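Local structure of transcriptional repressor pagR (2ZKZ) at residues V33-K38 with Q49-P54; K22-P27 with G67-R72; L42-I47 with Q60-M65. The protein represses expression of the pagA and atxA genes of Bacillus anthracis, acting as a dimeric DNA-binding transcription factor of the ArsR family. All coordinates share one frame; numbering follows the deposited sequence.

Starting from the N terminus, the chain leaves helix 14-24 at residues 22-27, and 67-72 comes back to this end, so interaction 2 closes the longest loop of the three and encloses the other two contacts. Inside it, interaction 1 joins helix 27-39 to the end of helix 44-51, and interaction 3 joins the start of that same helix to the last turns of helix 55-65. Their segments alternate along the chain, so these two contacts cross. Interaction 1 sets the first helix of the predicted helix-turn-helix on helix 27-39, and interaction 3 sets its two helices on each other, while interaction 2 ties the connection into strand 71-75 to the helix at the dimer interface.

Interaction 1: V33-K38 with Q49-P54; sequences VNELYK and QILKLP
Glu-35, on helix 27-39, meets Ile-50 near the end of helix 44-51, and this pair makes most of the contact. Both CB atoms point toward the opposite segment. The glutamate chain bends at its second torsion (chi2 -58°), and its carboxylate lies against the methyls of the isoleucine, the two side chains crossing obliquely. Ile-50 CG2 comes to 3.5 Å from Glu-35 CD. The oxygen Glu-35 OE1 is equally near both methyls, 3.6 Å from Ile-50 CD1 and from CG2. Nearer the backbone, Glu-35 CG lies a looser 4.3 Å from Leu-51 CD1.

One turn further along, Lys-38 does not reach the second segment but folds back to pair with Glu-35. Its NZ stands 3.1 Å from Glu-35 OE2 in a salt bridge, approaching from above the carboxylate, 45° out of its plane. This would probably favour the ionised carboxylate despite its apolar company.

Just beyond Leu-51, Lys-52 leaves the helical conformation with positive phi and begins the turn of the predicted helix-turn-helix. Its NZ bonds to Gln-49 O at 2.8 Å, closing the side chain over the last helical residues, and Pro-54 then occupies the N-cap of the next helix.

Around the contact, Leu-42 of strand 42-43 touches Glu-35, Leu-36 and Ile-50, while Leu-51 also packs on Ile-32. Val-33 turns to helix 86-95, meeting Val-88 and Ile-92, so helix 27-39 lies between that helix and the helix-turn-helix.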
ATOM      1  N   VAL A  33      -2.105  11.270  -5.297  1.00 24.20           N
ATOM      2  CA  VAL A  33      -1.507  10.401  -6.307  1.00 24.70           C
ATOM      3  C   VAL A  33      -2.443  10.206  -7.497  1.00 24.37           C
ATOM      4  O   VAL A  33      -2.008  10.241  -8.654  1.00 24.31           O
ATOM      5  CB  VAL A  33      -1.138   9.019  -5.718  1.00 23.74           C
ATOM      6  CG1 VAL A  33      -0.604   8.110  -6.820  1.00 25.14           C
ATOM      7  CG2 VAL A  33      -0.102   9.189  -4.622  1.00 22.96           C
ATOM      8  N   ASN A  34      -3.725   9.987  -7.222  1.00 24.85           N
ATOM      9  CA  ASN A  34      -4.699   9.803  -8.298  1.00 26.86           C
ATOM     10  C   ASN A  34      -4.723  11.047  -9.204  1.00 27.26           C
ATOM     11  O   ASN A  34      -4.737  10.941 -10.429  1.00 26.25           O
ATOM     12  CB  ASN A  34      -6.098   9.577  -7.719  1.00 30.36           C
ATOM     13  CG  ASN A  34      -7.096   9.142  -8.776  1.00 34.61           C
ATOM     14  OD1 ASN A  34      -8.165   9.737  -8.926  1.00 36.96           O
ATOM     15  ND2 ASN A  34      -6.749   8.098  -9.517  1.00 35.69           N
ATOM     16  N   GLU A  35      -4.726  12.226  -8.590  1.00 27.00           N
ATOM     17  CA  GLU A  35      -4.747  13.475  -9.350  1.00 29.05           C
ATOM     18  C   GLU A  35      -3.508  13.635 -10.231  1.00 28.78           C
ATOM     19  O   GLU A  35      -3.606  14.087 -11.375  1.00 28.80           O
ATOM     20  CB  GLU A  35      -4.861  14.671  -8.405  1.00 29.12           C
ATOM     21  CG  GLU A  35      -6.206  14.814  -7.717  1.00 31.34           C
ATOM     22  CD  GLU A  35      -7.364  14.941  -8.691  1.00 35.69           C
ATOM     23  OE1 GLU A  35      -7.205  15.598  -9.742  1.00 36.90           O
ATOM     24  OE2 GLU A  35      -8.446  14.397  -8.397  1.00 37.90           O
ATOM     25  N   LEU A  36      -2.341  13.282  -9.699  1.00 26.73           N
ATOM     26  CA  LEU A  36      -1.107  13.382 -10.466  1.00 28.14           C
ATOM     27  C   LEU A  36      -1.113  12.361 -11.595  1.00 31.09           C
ATOM     28  O   LEU A  36      -0.517  12.576 -12.644  1.00 31.54           O
ATOM     29  CB  LEU A  36       0.106  13.161  -9.561  1.00 27.38           C
ATOM     30  CG  LEU A  36       0.404  14.358  -8.658  1.00 28.68           C
ATOM     31  CD1 LEU A  36       1.483  14.004  -7.632  1.00 28.65           C
ATOM     32  CD2 LEU A  36       0.844  15.531  -9.530  1.00 28.02           C
ATOM     33  N   TYR A  37      -1.794  11.246 -11.369  1.00 31.42           N
ATOM     34  CA  TYR A  37      -1.897  10.207 -12.377  1.00 33.84           C
ATOM     35  C   TYR A  37      -2.731  10.745 -13.541  1.00 33.57           C
ATOM     36  O   TYR A  37      -2.415  10.512 -14.709  1.00 34.29           O
ATOM     37  CB  TYR A  37      -2.558   8.962 -11.772  1.00 34.02           C
ATOM     38  CG  TYR A  37      -3.083   7.979 -12.786  1.00 37.34           C
ATOM     39  CD1 TYR A  37      -2.227   7.335 -13.677  1.00 37.50           C
ATOM     40  CD2 TYR A  37      -4.449   7.713 -12.873  1.00 39.87           C
ATOM     41  CE1 TYR A  37      -2.717   6.452 -14.631  1.00 40.01           C
ATOM     42  CE2 TYR A  37      -4.951   6.833 -13.825  1.00 42.22           C
ATOM     43  CZ  TYR A  37      -4.081   6.208 -14.699  1.00 42.22           C
ATOM     44  OH  TYR A  37      -4.583   5.345 -15.643  1.00 46.82           O
ATOM     45  N   LYS A  38      -3.782  11.481 -13.208  1.00 34.30           N
ATOM     46  CA  LYS A  38      -4.677  12.053 -14.208  1.00 35.12           C
ATOM     47  C   LYS A  38      -4.144  13.317 -14.884  1.00 34.77           C
ATOM     48  O   LYS A  38      -4.313  13.491 -16.090  1.00 33.66           O
ATOM     49  CB  LYS A  38      -6.039  12.355 -13.574  1.00 36.13           C
ATOM     50  CG  LYS A  38      -6.824  11.115 -13.160  1.00 40.69           C
ATOM     51  CD  LYS A  38      -8.205  11.475 -12.628  1.00 42.65           C
ATOM     52  CE  LYS A  38      -8.119  12.305 -11.356  1.00 47.16           C
ATOM     53  NZ  LYS A  38      -9.450  12.813 -10.922  1.00 47.56           N
ATOM     54  N   GLN A  49      -6.193  23.523  -4.488  1.00 39.02           N
ATOM     55  CA  GLN A  49      -7.492  23.844  -5.068  1.00 43.12           C
ATOM     56  C   GLN A  49      -8.288  22.607  -5.482  1.00 44.51           C
ATOM     57  O   GLN A  49      -9.521  22.632  -5.481  1.00 44.74           O
ATOM     58  CB  GLN A  49      -7.321  24.793  -6.264  1.00 44.23           C
ATOM     59  CG  GLN A  49      -6.547  26.070  -5.917  1.00 46.96           C
ATOM     60  CD  GLN A  49      -6.663  27.154  -6.975  1.00 47.27           C
ATOM     61  OE1 GLN A  49      -6.471  26.906  -8.164  1.00 50.30           O
ATOM     62  NE2 GLN A  49      -6.967  28.370  -6.540  1.00 49.69           N
ATOM     63  N   ILE A  50      -7.595  21.526  -5.840  1.00 44.40           N
ATOM     64  CA  ILE A  50      -8.277  20.294  -6.230  1.00 44.16           C
ATOM     65  C   ILE A  50      -8.803  19.554  -5.003  1.00 43.83           C
ATOM     66  O   ILE A  50      -9.937  19.071  -4.995  1.00 43.54           O
ATOM     67  CB  ILE A  50      -7.344  19.341  -7.005  1.00 44.51           C
ATOM     68  CG1 ILE A  50      -7.080  19.893  -8.406  1.00 45.12           C
ATOM     69  CG2 ILE A  50      -7.966  17.953  -7.091  1.00 45.88           C
ATOM     70  CD1 ILE A  50      -6.178  19.009  -9.246  1.00 45.12           C
ATOM     71  N   LEU A  51      -7.974  19.475  -3.968  1.00 43.40           N
ATOM     72  CA  LEU A  51      -8.341  18.786  -2.735  1.00 44.13           C
ATOM     73  C   LEU A  51      -9.191  19.610  -1.769  1.00 44.64           C
ATOM     74  O   LEU A  51      -9.867  19.049  -0.905  1.00 45.13           O
ATOM     75  CB  LEU A  51      -7.079  18.298  -2.020  1.00 43.77           C
ATOM     76  CG  LEU A  51      -6.489  16.966  -2.496  1.00 43.97           C
ATOM     77  CD1 LEU A  51      -6.385  16.927  -4.010  1.00 46.17           C
ATOM     78  CD2 LEU A  51      -5.130  16.777  -1.854  1.00 44.44           C
ATOM     79  N   LYS A  52      -9.157  20.930  -1.909  1.00 44.75           N
ATOM     80  CA  LYS A  52      -9.934  21.805  -1.036  1.00 45.64           C
ATOM     81  C   LYS A  52      -9.486  21.629   0.412  1.00 45.44           C
ATOM     82  O   LYS A  52     -10.308  21.548   1.324  1.00 45.25           O
ATOM     83  CB  LYS A  52     -11.431  21.484  -1.146  1.00 47.43           C
ATOM     84  CG  LYS A  52     -12.005  21.540  -2.562  1.00 48.96           C
ATOM     85  CD  LYS A  52     -11.826  22.913  -3.184  1.00 52.53           C
ATOM     86  CE  LYS A  52     -12.606  23.042  -4.491  1.00 53.75           C
ATOM     87  NZ  LYS A  52     -12.225  22.003  -5.490  1.00 55.16           N
ATOM     88  N   LEU A  53      -8.178  21.568   0.619  1.00 44.86           N
ATOM     89  CA  LEU A  53      -7.628  21.400   1.957  1.00 44.95           C
ATOM     90  C   LEU A  53      -6.661  22.530   2.281  1.00 45.01           C
ATOM     91  O   LEU A  53      -6.141  23.188   1.383  1.00 45.12           O
ATOM     92  CB  LEU A  53      -6.896  20.060   2.057  1.00 45.10           C
ATOM     93  CG  LEU A  53      -7.745  18.790   1.972  1.00 44.80           C
ATOM     94  CD1 LEU A  53      -6.834  17.591   1.770  1.00 45.82           C
ATOM     95  CD2 LEU A  53      -8.577  18.637   3.240  1.00 42.96           C
ATOM     96  N   PRO A  54      -6.413  22.774   3.574  1.00 44.82           N
ATOM     97  CA  PRO A  54      -5.491  23.840   3.982  1.00 45.86           C
ATOM     98  C   PRO A  54      -4.122  23.625   3.334  1.00 47.04           C
ATOM     99  O   PRO A  54      -3.730  22.484   3.075  1.00 46.82           O
ATOM    100  CB  PRO A  54      -5.436  23.681   5.500  1.00 46.24           C
ATOM    101  CG  PRO A  54      -6.805  23.161   5.832  1.00 46.25           C
ATOM    102  CD  PRO A  54      -7.030  22.132   4.749  1.00 45.84           C
TER

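Interaction 2: K22-P27 with G67-R72; sequences KTMAHP and GKVLKR
Val-69 packs against Thr-23 and Met-24, the last residues of helix 14-24, and these apolar touches dominate the contact. The branch doing most of the work is Val-69 CG2, which sits beside its own backbone N because CG1 takes the position anti to that N (chi1 178°). It lies 3.6 Å from Thr-23 CG2, the two side chains running antiparallel alongside each other. Met-24, modelled as selenomethionine, touches the valine through its CG methylene, which is 3.7 Å from Val-69 CG2 and 3.9 Å from Val-69 CG1.

A polar group meets an aliphatic chain in the second kind of contact. Lys-68, extended beyond CG, crosses Thr-23 nearly perpendicularly, its CD 3.8 Å from Thr-23 OG1. The polar ends of both look elsewhere, to one residue: Thr-23 OG1 is hydrogen-bonded to the carbonyl of Glu-19, and Lys-68 NZ forms a salt bridge with the Glu-19 carboxylate.

Backbone bonding shapes the second segment itself. Gly-67 N donates to Leu-70 O at 2.9 Å, closing the turn that leads from helix 55-65 towards strand 71-75 and presents Val-69 inward, where Val-33 and Val-88 also touch it.

Met-24 additionally packs on Leu-21 of the second subunit, so the contact reaches the dimer interface through this residue. With the threonine hydroxyl and the lysine ammonium both held by Glu-19, what joins the end of helix 14-24 to the turn before the first wing strand of this winged-helix domain is nonpolar packing, centred on one valine.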
ATOM      1  N   LYS A  22       3.102   2.194   3.228  1.00 19.91           N
ATOM      2  CA  LYS A  22       2.851   2.980   4.431  1.00 21.75           C
ATOM      3  C   LYS A  22       2.702   4.469   4.105  1.00 23.41           C
ATOM      4  O   LYS A  22       1.804   5.138   4.613  1.00 20.23           O
ATOM      5  CB  LYS A  22       3.985   2.787   5.437  1.00 25.89           C
ATOM      6  CG  LYS A  22       3.792   3.551   6.749  1.00 29.52           C
ATOM      7  CD  LYS A  22       5.055   3.504   7.605  1.00 34.48           C
ATOM      8  CE  LYS A  22       4.898   4.309   8.890  1.00 37.02           C
ATOM      9  NZ  LYS A  22       3.889   3.680   9.784  1.00 40.38           N
ATOM     10  N   THR A  23       3.578   4.976   3.240  1.00 21.80           N
ATOM     11  CA  THR A  23       3.553   6.381   2.856  1.00 22.10           C
ATOM     12  C   THR A  23       2.299   6.755   2.066  1.00 22.57           C
ATOM     13  O   THR A  23       1.829   7.888   2.147  1.00 24.06           O
ATOM     14  CB  THR A  23       4.822   6.753   2.042  1.00 22.71           C
ATOM     15  OG1 THR A  23       5.986   6.370   2.784  1.00 19.95           O
ATOM     16  CG2 THR A  23       4.885   8.268   1.794  1.00 23.83           C
HETATM   17  N   MSE A  24       1.760   5.809   1.301  1.00 20.70           N
HETATM   18  CA  MSE A  24       0.541   6.047   0.513  1.00 23.67           C
HETATM   19  C   MSE A  24      -0.735   5.737   1.303  1.00 23.44           C
HETATM   20  O   MSE A  24      -1.836   6.057   0.854  1.00 26.53           O
HETATM   21  CB  MSE A  24       0.520   5.156  -0.742  1.00 24.93           C
HETATM   22  CG  MSE A  24       1.675   5.329  -1.730  1.00 24.82           C
HETATM   23 SE   MSE A  24       1.562   4.020  -3.182  1.00 32.74          SE
HETATM   24  CE  MSE A  24      -0.040   4.679  -4.033  1.00 25.28           C
ATOM     25  N   ALA A  25      -0.590   5.123   2.474  1.00 22.34           N
ATOM     26  CA  ALA A  25      -1.745   4.711   3.277  1.00 22.52           C
ATOM     27  C   ALA A  25      -2.552   5.789   4.005  1.00 24.32           C
ATOM     28  O   ALA A  25      -2.830   5.663   5.195  1.00 23.88           O
ATOM     29  CB  ALA A  25      -1.310   3.622   4.274  1.00 23.36           C
ATOM     30  N   HIS A  26      -2.951   6.825   3.277  1.00 24.16           N
ATOM     31  CA  HIS A  26      -3.735   7.932   3.821  1.00 26.13           C
ATOM     32  C   HIS A  26      -4.683   8.376   2.708  1.00 26.15           C
ATOM     33  O   HIS A  26      -4.254   8.587   1.576  1.00 25.14           O
ATOM     34  CB  HIS A  26      -2.813   9.101   4.203  1.00 28.52           C
ATOM     35  CG  HIS A  26      -1.841   8.775   5.294  1.00 32.29           C
ATOM     36  ND1 HIS A  26      -2.131   8.955   6.629  1.00 34.92           N
ATOM     37  CD2 HIS A  26      -0.598   8.240   5.249  1.00 31.45           C
ATOM     38  CE1 HIS A  26      -1.111   8.542   7.360  1.00 33.22           C
ATOM     39  NE2 HIS A  26      -0.168   8.103   6.547  1.00 33.09           N
ATOM     40  N   PRO A  27      -5.980   8.530   3.015  1.00 26.46           N
ATOM     41  CA  PRO A  27      -6.991   8.945   2.038  1.00 28.89           C
ATOM     42  C   PRO A  27      -6.606  10.119   1.136  1.00 27.71           C
ATOM     43  O   PRO A  27      -6.690  10.027  -0.089  1.00 26.60           O
ATOM     44  CB  PRO A  27      -8.199   9.270   2.916  1.00 28.82           C
ATOM     45  CG  PRO A  27      -8.066   8.276   4.010  1.00 28.93           C
ATOM     46  CD  PRO A  27      -6.591   8.339   4.343  1.00 26.77           C
ATOM     47  N   GLY A  67      10.146  11.965  -2.663  1.00 28.00           N
ATOM     48  CA  GLY A  67      11.311  11.103  -2.597  1.00 28.38           C
ATOM     49  C   GLY A  67      10.997   9.630  -2.442  1.00 30.93           C
ATOM     50  O   GLY A  67      11.850   8.782  -2.682  1.00 32.32           O
ATOM     51  N   LYS A  68       9.772   9.319  -2.035  1.00 30.71           N
ATOM     52  CA  LYS A  68       9.374   7.931  -1.854  1.00 30.54           C
ATOM     53  C   LYS A  68       8.232   7.588  -2.793  1.00 29.01           C
ATOM     54  O   LYS A  68       8.267   6.576  -3.483  1.00 31.53           O
ATOM     55  CB  LYS A  68       8.922   7.690  -0.410  1.00 32.90           C
ATOM     56  CG  LYS A  68      10.023   7.807   0.634  1.00 35.28           C
ATOM     57  CD  LYS A  68       9.476   7.556   2.035  1.00 35.81           C
ATOM     58  CE  LYS A  68      10.578   7.635   3.078  1.00 37.74           C
ATOM     59  NZ  LYS A  68      10.035   7.494   4.453  1.00 39.32           N
ATOM     60  N   VAL A  69       7.221   8.447  -2.816  1.00 26.30           N
ATOM     61  CA  VAL A  69       6.047   8.222  -3.641  1.00 26.24           C
ATOM     62  C   VAL A  69       5.964   9.197  -4.810  1.00 28.06           C
ATOM     63  O   VAL A  69       5.564   8.823  -5.916  1.00 28.20           O
ATOM     64  CB  VAL A  69       4.766   8.362  -2.785  1.00 26.05           C
ATOM     65  CG1 VAL A  69       3.532   8.182  -3.644  1.00 23.16           C
ATOM     66  CG2 VAL A  69       4.795   7.355  -1.649  1.00 25.30           C
ATOM     67  N   LEU A  70       6.355  10.443  -4.555  1.00 27.50           N
ATOM     68  CA  LEU A  70       6.297  11.500  -5.557  1.00 27.47           C
ATOM     69  C   LEU A  70       7.653  12.120  -5.880  1.00 27.50           C
ATOM     70  O   LEU A  70       8.587  12.086  -5.072  1.00 25.13           O
ATOM     71  CB  LEU A  70       5.354  12.608  -5.072  1.00 28.53           C
ATOM     72  CG  LEU A  70       3.869  12.589  -5.457  1.00 30.86           C
ATOM     73  CD1 LEU A  70       3.384  11.194  -5.719  1.00 28.63           C
ATOM     74  CD2 LEU A  70       3.071  13.262  -4.352  1.00 29.24           C
ATOM     75  N   LYS A  71       7.740  12.697  -7.073  1.00 24.89           N
ATOM     76  CA  LYS A  71       8.955  13.355  -7.517  1.00 27.13           C
ATOM     77  C   LYS A  71       8.722  14.867  -7.538  1.00 26.66           C
ATOM     78  O   LYS A  71       7.710  15.337  -8.060  1.00 25.70           O
ATOM     79  CB  LYS A  71       9.327  12.880  -8.925  1.00 30.17           C
ATOM     80  CG  LYS A  71      10.681  13.381  -9.403  1.00 32.84           C
ATOM     81  CD  LYS A  71      11.004  12.859 -10.788  1.00 38.89           C
ATOM     82  CE  LYS A  71      12.500  12.930 -11.065  1.00 38.68           C
ATOM     83  NZ  LYS A  71      13.066  14.246 -10.660  1.00 41.49           N
ATOM     84  N   ARG A  72       9.641  15.624  -6.954  1.00 26.57           N
ATOM     85  CA  ARG A  72       9.522  17.071  -6.968  1.00 28.46           C
ATOM     86  C   ARG A  72      10.339  17.571  -8.160  1.00 28.67           C
ATOM     87  O   ARG A  72      11.481  17.156  -8.358  1.00 29.15           O
ATOM     88  CB  ARG A  72      10.050  17.686  -5.668  1.00 28.11           C
ATOM     89  CG  ARG A  72       9.919  19.200  -5.631  1.00 31.06           C
ATOM     90  CD  ARG A  72      10.333  19.776  -4.285  1.00 30.81           C
ATOM     91  NE  ARG A  72      11.712  19.440  -3.951  1.00 33.97           N
ATOM     92  CZ  ARG A  72      12.288  19.725  -2.787  1.00 34.15           C
ATOM     93  NH1 ARG A  72      11.602  20.356  -1.845  1.00 34.82           N
ATOM     94  NH2 ARG A  72      13.543  19.370  -2.561  1.00 34.44           N
TER

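Interaction 3: L42-I47 with Q60-M65; sequences LNVTQI and QHLCKM
Asn-43 N, just ahead of the Val-44 that meets Leu-62 across the contact, donates to Gln-46 OE1 at 2.8 Å. The bond is nearly straight at the hydrogen (165°) and uses a lone pair in the plane of the Gln-46 side-chain carbonyl. Asn-43 is the N-cap of helix 44-51, so this is the N-cap-to-N3 bond of the kind found in a capping box. Ile-47 N closes the first helical turn on Asn-43 O at 3.1 Å. These bonds set the start of the helix and with it the places of Val-44 and Ile-47, three residues apart. Ile-47 points toward helix 55-65, while Val-44 starts out to the side and touches with its CG2 methyl.

The contact between the helices is wholly apolar and centres on Leu-62. Of its two end methyls, CD1 meets both Val-44 and Ile-47, while CD2 meets Ile-47 alone of the two. Val-44 CG2 lies 3.9 Å from Leu-62 CD1, the two side chains meeting at a slant. Leu-62 CD2 is 4.0 Å from Ile-47 CD1, leucine and isoleucine meeting end to end. The same isoleucine methyl is 4.1 Å from Leu-62 CD1, so it touches both ends of the leucine fork. Spacings like these are ordinary van der Waals distances, without strain.

Here the first helix of the predicted helix-turn-helix packs on the second, which in winged-helix repressors of this family is the usual recognition helix. Tyr-81 of strand 78-82 touches both Val-44 and Leu-62, and the backbone of Tyr-81 is hydrogen-bonded to Leu-42. Leu-70, leading into strand 71-75, packs on Leu-62 and Met-65, while Met-65 also meets Ile-32 of helix 27-39, so the paired helices join the wing sheet and the helical core.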
ATOM      1  N   LEU A  42       1.454  18.742 -11.347  1.00 25.10           N
ATOM      2  CA  LEU A  42       0.673  19.701 -10.568  1.00 26.24           C
ATOM      3  C   LEU A  42       1.513  20.409  -9.511  1.00 25.89           C
ATOM      4  O   LEU A  42       2.323  19.775  -8.825  1.00 24.12           O
ATOM      5  CB  LEU A  42      -0.486  18.993  -9.860  1.00 25.84           C
ATOM      6  CG  LEU A  42      -1.596  18.355 -10.699  1.00 27.79           C
ATOM      7  CD1 LEU A  42      -2.480  17.488  -9.791  1.00 28.89           C
ATOM      8  CD2 LEU A  42      -2.423  19.443 -11.385  1.00 28.33           C
ATOM      9  N   ASN A  43       1.330  21.720  -9.382  1.00 25.32           N
ATOM     10  CA  ASN A  43       2.059  22.452  -8.357  1.00 27.49           C
ATOM     11  C   ASN A  43       1.183  22.448  -7.108  1.00 27.49           C
ATOM     12  O   ASN A  43       0.034  21.991  -7.149  1.00 25.43           O
ATOM     13  CB  ASN A  43       2.416  23.885  -8.816  1.00 28.77           C
ATOM     14  CG  ASN A  43       1.206  24.714  -9.228  1.00 30.80           C
ATOM     15  OD1 ASN A  43       1.285  25.514 -10.173  1.00 33.51           O
ATOM     16  ND2 ASN A  43       0.103  24.555  -8.521  1.00 27.90           N
ATOM     17  N   VAL A  44       1.728  22.933  -5.999  1.00 28.56           N
ATOM     18  CA  VAL A  44       1.005  22.956  -4.736  1.00 29.37           C
ATOM     19  C   VAL A  44      -0.348  23.662  -4.807  1.00 30.70           C
ATOM     20  O   VAL A  44      -1.350  23.157  -4.284  1.00 29.03           O
ATOM     21  CB  VAL A  44       1.868  23.615  -3.631  1.00 32.11           C
ATOM     22  CG1 VAL A  44       1.125  23.603  -2.301  1.00 31.57           C
ATOM     23  CG2 VAL A  44       3.190  22.863  -3.498  1.00 34.08           C
ATOM     24  N   THR A  45      -0.389  24.816  -5.463  1.00 29.30           N
ATOM     25  CA  THR A  45      -1.629  25.573  -5.567  1.00 30.24           C
ATOM     26  C   THR A  45      -2.721  24.794  -6.298  1.00 30.57           C
ATOM     27  O   THR A  45      -3.881  24.826  -5.897  1.00 28.49           O
ATOM     28  CB  THR A  45      -1.390  26.922  -6.270  1.00 32.06           C
ATOM     29  OG1 THR A  45      -0.383  27.654  -5.558  1.00 32.15           O
ATOM     30  CG2 THR A  45      -2.673  27.743  -6.297  1.00 33.51           C
ATOM     31  N   GLN A  46      -2.348  24.098  -7.370  1.00 29.18           N
ATOM     32  CA  GLN A  46      -3.302  23.293  -8.124  1.00 29.81           C
ATOM     33  C   GLN A  46      -3.816  22.150  -7.250  1.00 29.62           C
ATOM     34  O   GLN A  46      -4.981  21.766  -7.331  1.00 30.93           O
ATOM     35  CB  GLN A  46      -2.643  22.714  -9.373  1.00 29.19           C
ATOM     36  CG  GLN A  46      -2.322  23.743 -10.448  1.00 29.83           C
ATOM     37  CD  GLN A  46      -1.501  23.158 -11.573  1.00 29.18           C
ATOM     38  OE1 GLN A  46      -0.372  22.719 -11.364  1.00 30.31           O
ATOM     39  NE2 GLN A  46      -2.066  23.144 -12.777  1.00 30.73           N
ATOM     40  N   ILE A  47      -2.936  21.608  -6.418  1.00 29.32           N
ATOM     41  CA  ILE A  47      -3.294  20.511  -5.527  1.00 30.17           C
ATOM     42  C   ILE A  47      -4.213  21.002  -4.411  1.00 31.35           C
ATOM     43  O   ILE A  47      -5.209  20.362  -4.084  1.00 31.51           O
ATOM     44  CB  ILE A  47      -2.028  19.869  -4.909  1.00 27.67           C
ATOM     45  CG1 ILE A  47      -1.216  19.176  -6.011  1.00 25.93           C
ATOM     46  CG2 ILE A  47      -2.425  18.877  -3.820  1.00 29.01           C
ATOM     47  CD1 ILE A  47       0.138  18.636  -5.565  1.00 24.28           C
ATOM     48  N   GLN A  60       2.286  19.177   4.181  1.00 33.05           N
ATOM     49  CA  GLN A  60       2.791  18.102   5.024  1.00 32.01           C
ATOM     50  C   GLN A  60       2.719  16.758   4.300  1.00 30.54           C
ATOM     51  O   GLN A  60       3.630  15.941   4.402  1.00 29.06           O
ATOM     52  CB  GLN A  60       2.001  18.010   6.328  1.00 34.09           C
ATOM     53  CG  GLN A  60       2.600  17.014   7.298  1.00 39.13           C
ATOM     54  CD  GLN A  60       1.687  16.692   8.462  1.00 42.29           C
ATOM     55  OE1 GLN A  60       2.050  15.923   9.348  1.00 48.08           O
ATOM     56  NE2 GLN A  60       0.493  17.276   8.464  1.00 45.01           N
ATOM     57  N   HIS A  61       1.620  16.518   3.591  1.00 29.92           N
ATOM     58  CA  HIS A  61       1.483  15.278   2.842  1.00 29.07           C
ATOM     59  C   HIS A  61       2.562  15.223   1.764  1.00 28.54           C
ATOM     60  O   HIS A  61       3.244  14.206   1.606  1.00 26.43           O
ATOM     61  CB  HIS A  61       0.091  15.187   2.211  1.00 29.06           C
ATOM     62  CG  HIS A  61      -0.968  14.737   3.167  1.00 30.31           C
ATOM     63  ND1 HIS A  61      -2.208  15.334   3.245  1.00 32.77           N
ATOM     64  CD2 HIS A  61      -0.965  13.751   4.095  1.00 27.95           C
ATOM     65  CE1 HIS A  61      -2.923  14.735   4.183  1.00 32.02           C
ATOM     66  NE2 HIS A  61      -2.190  13.772   4.715  1.00 33.74           N
ATOM     67  N   LEU A  62       2.725  16.318   1.024  1.00 27.36           N
ATOM     68  CA  LEU A  62       3.737  16.355  -0.032  1.00 27.89           C
ATOM     69  C   LEU A  62       5.135  16.139   0.534  1.00 27.86           C
ATOM     70  O   LEU A  62       5.961  15.457  -0.073  1.00 27.19           O
ATOM     71  CB  LEU A  62       3.668  17.684  -0.792  1.00 26.26           C
ATOM     72  CG  LEU A  62       2.421  17.855  -1.669  1.00 30.75           C
ATOM     73  CD1 LEU A  62       2.321  19.289  -2.170  1.00 30.29           C
ATOM     74  CD2 LEU A  62       2.477  16.881  -2.838  1.00 27.94           C
ATOM     75  N   CYS A  63       5.392  16.708   1.706  1.00 27.53           N
ATOM     76  CA  CYS A  63       6.691  16.567   2.347  1.00 29.57           C
ATOM     77  C   CYS A  63       6.975  15.098   2.656  1.00 29.56           C
ATOM     78  O   CYS A  63       8.054  14.587   2.366  1.00 27.71           O
ATOM     79  CB  CYS A  63       6.722  17.389   3.635  1.00 31.91           C
ATOM     80  SG  CYS A  63       8.296  17.338   4.487  1.00 39.64           S
ATOM     81  N   LYS A  64       5.987  14.419   3.231  1.00 27.89           N
ATOM     82  CA  LYS A  64       6.117  13.009   3.578  1.00 28.65           C
ATOM     83  C   LYS A  64       6.252  12.108   2.339  1.00 26.56           C
ATOM     84  O   LYS A  64       6.960  11.103   2.366  1.00 23.77           O
ATOM     85  CB  LYS A  64       4.891  12.572   4.379  1.00 31.12           C
ATOM     86  CG  LYS A  64       5.189  11.630   5.533  1.00 40.26           C
ATOM     87  CD  LYS A  64       5.350  12.390   6.838  1.00 43.23           C
ATOM     88  CE  LYS A  64       5.460  11.431   8.015  1.00 45.31           C
ATOM     89  NZ  LYS A  64       5.436  12.146   9.321  1.00 48.34           N
HETATM   90  N   MSE A  65       5.574  12.479   1.259  1.00 26.20           N
HETATM   91  CA  MSE A  65       5.582  11.699   0.020  1.00 27.37           C
HETATM   92  C   MSE A  65       6.788  11.924  -0.891  1.00 27.86           C
HETATM   93  O   MSE A  65       7.207  11.012  -1.608  1.00 26.67           O
HETATM   94  CB  MSE A  65       4.308  11.993  -0.772  1.00 28.38           C
HETATM   95  CG  MSE A  65       3.038  11.857   0.059  1.00 34.42           C
HETATM   96 SE   MSE A  65       1.433  12.434  -0.865  1.00 37.25          SE
HETATM   97  CE  MSE A  65       1.801  14.287  -1.103  1.00 41.22           C
TER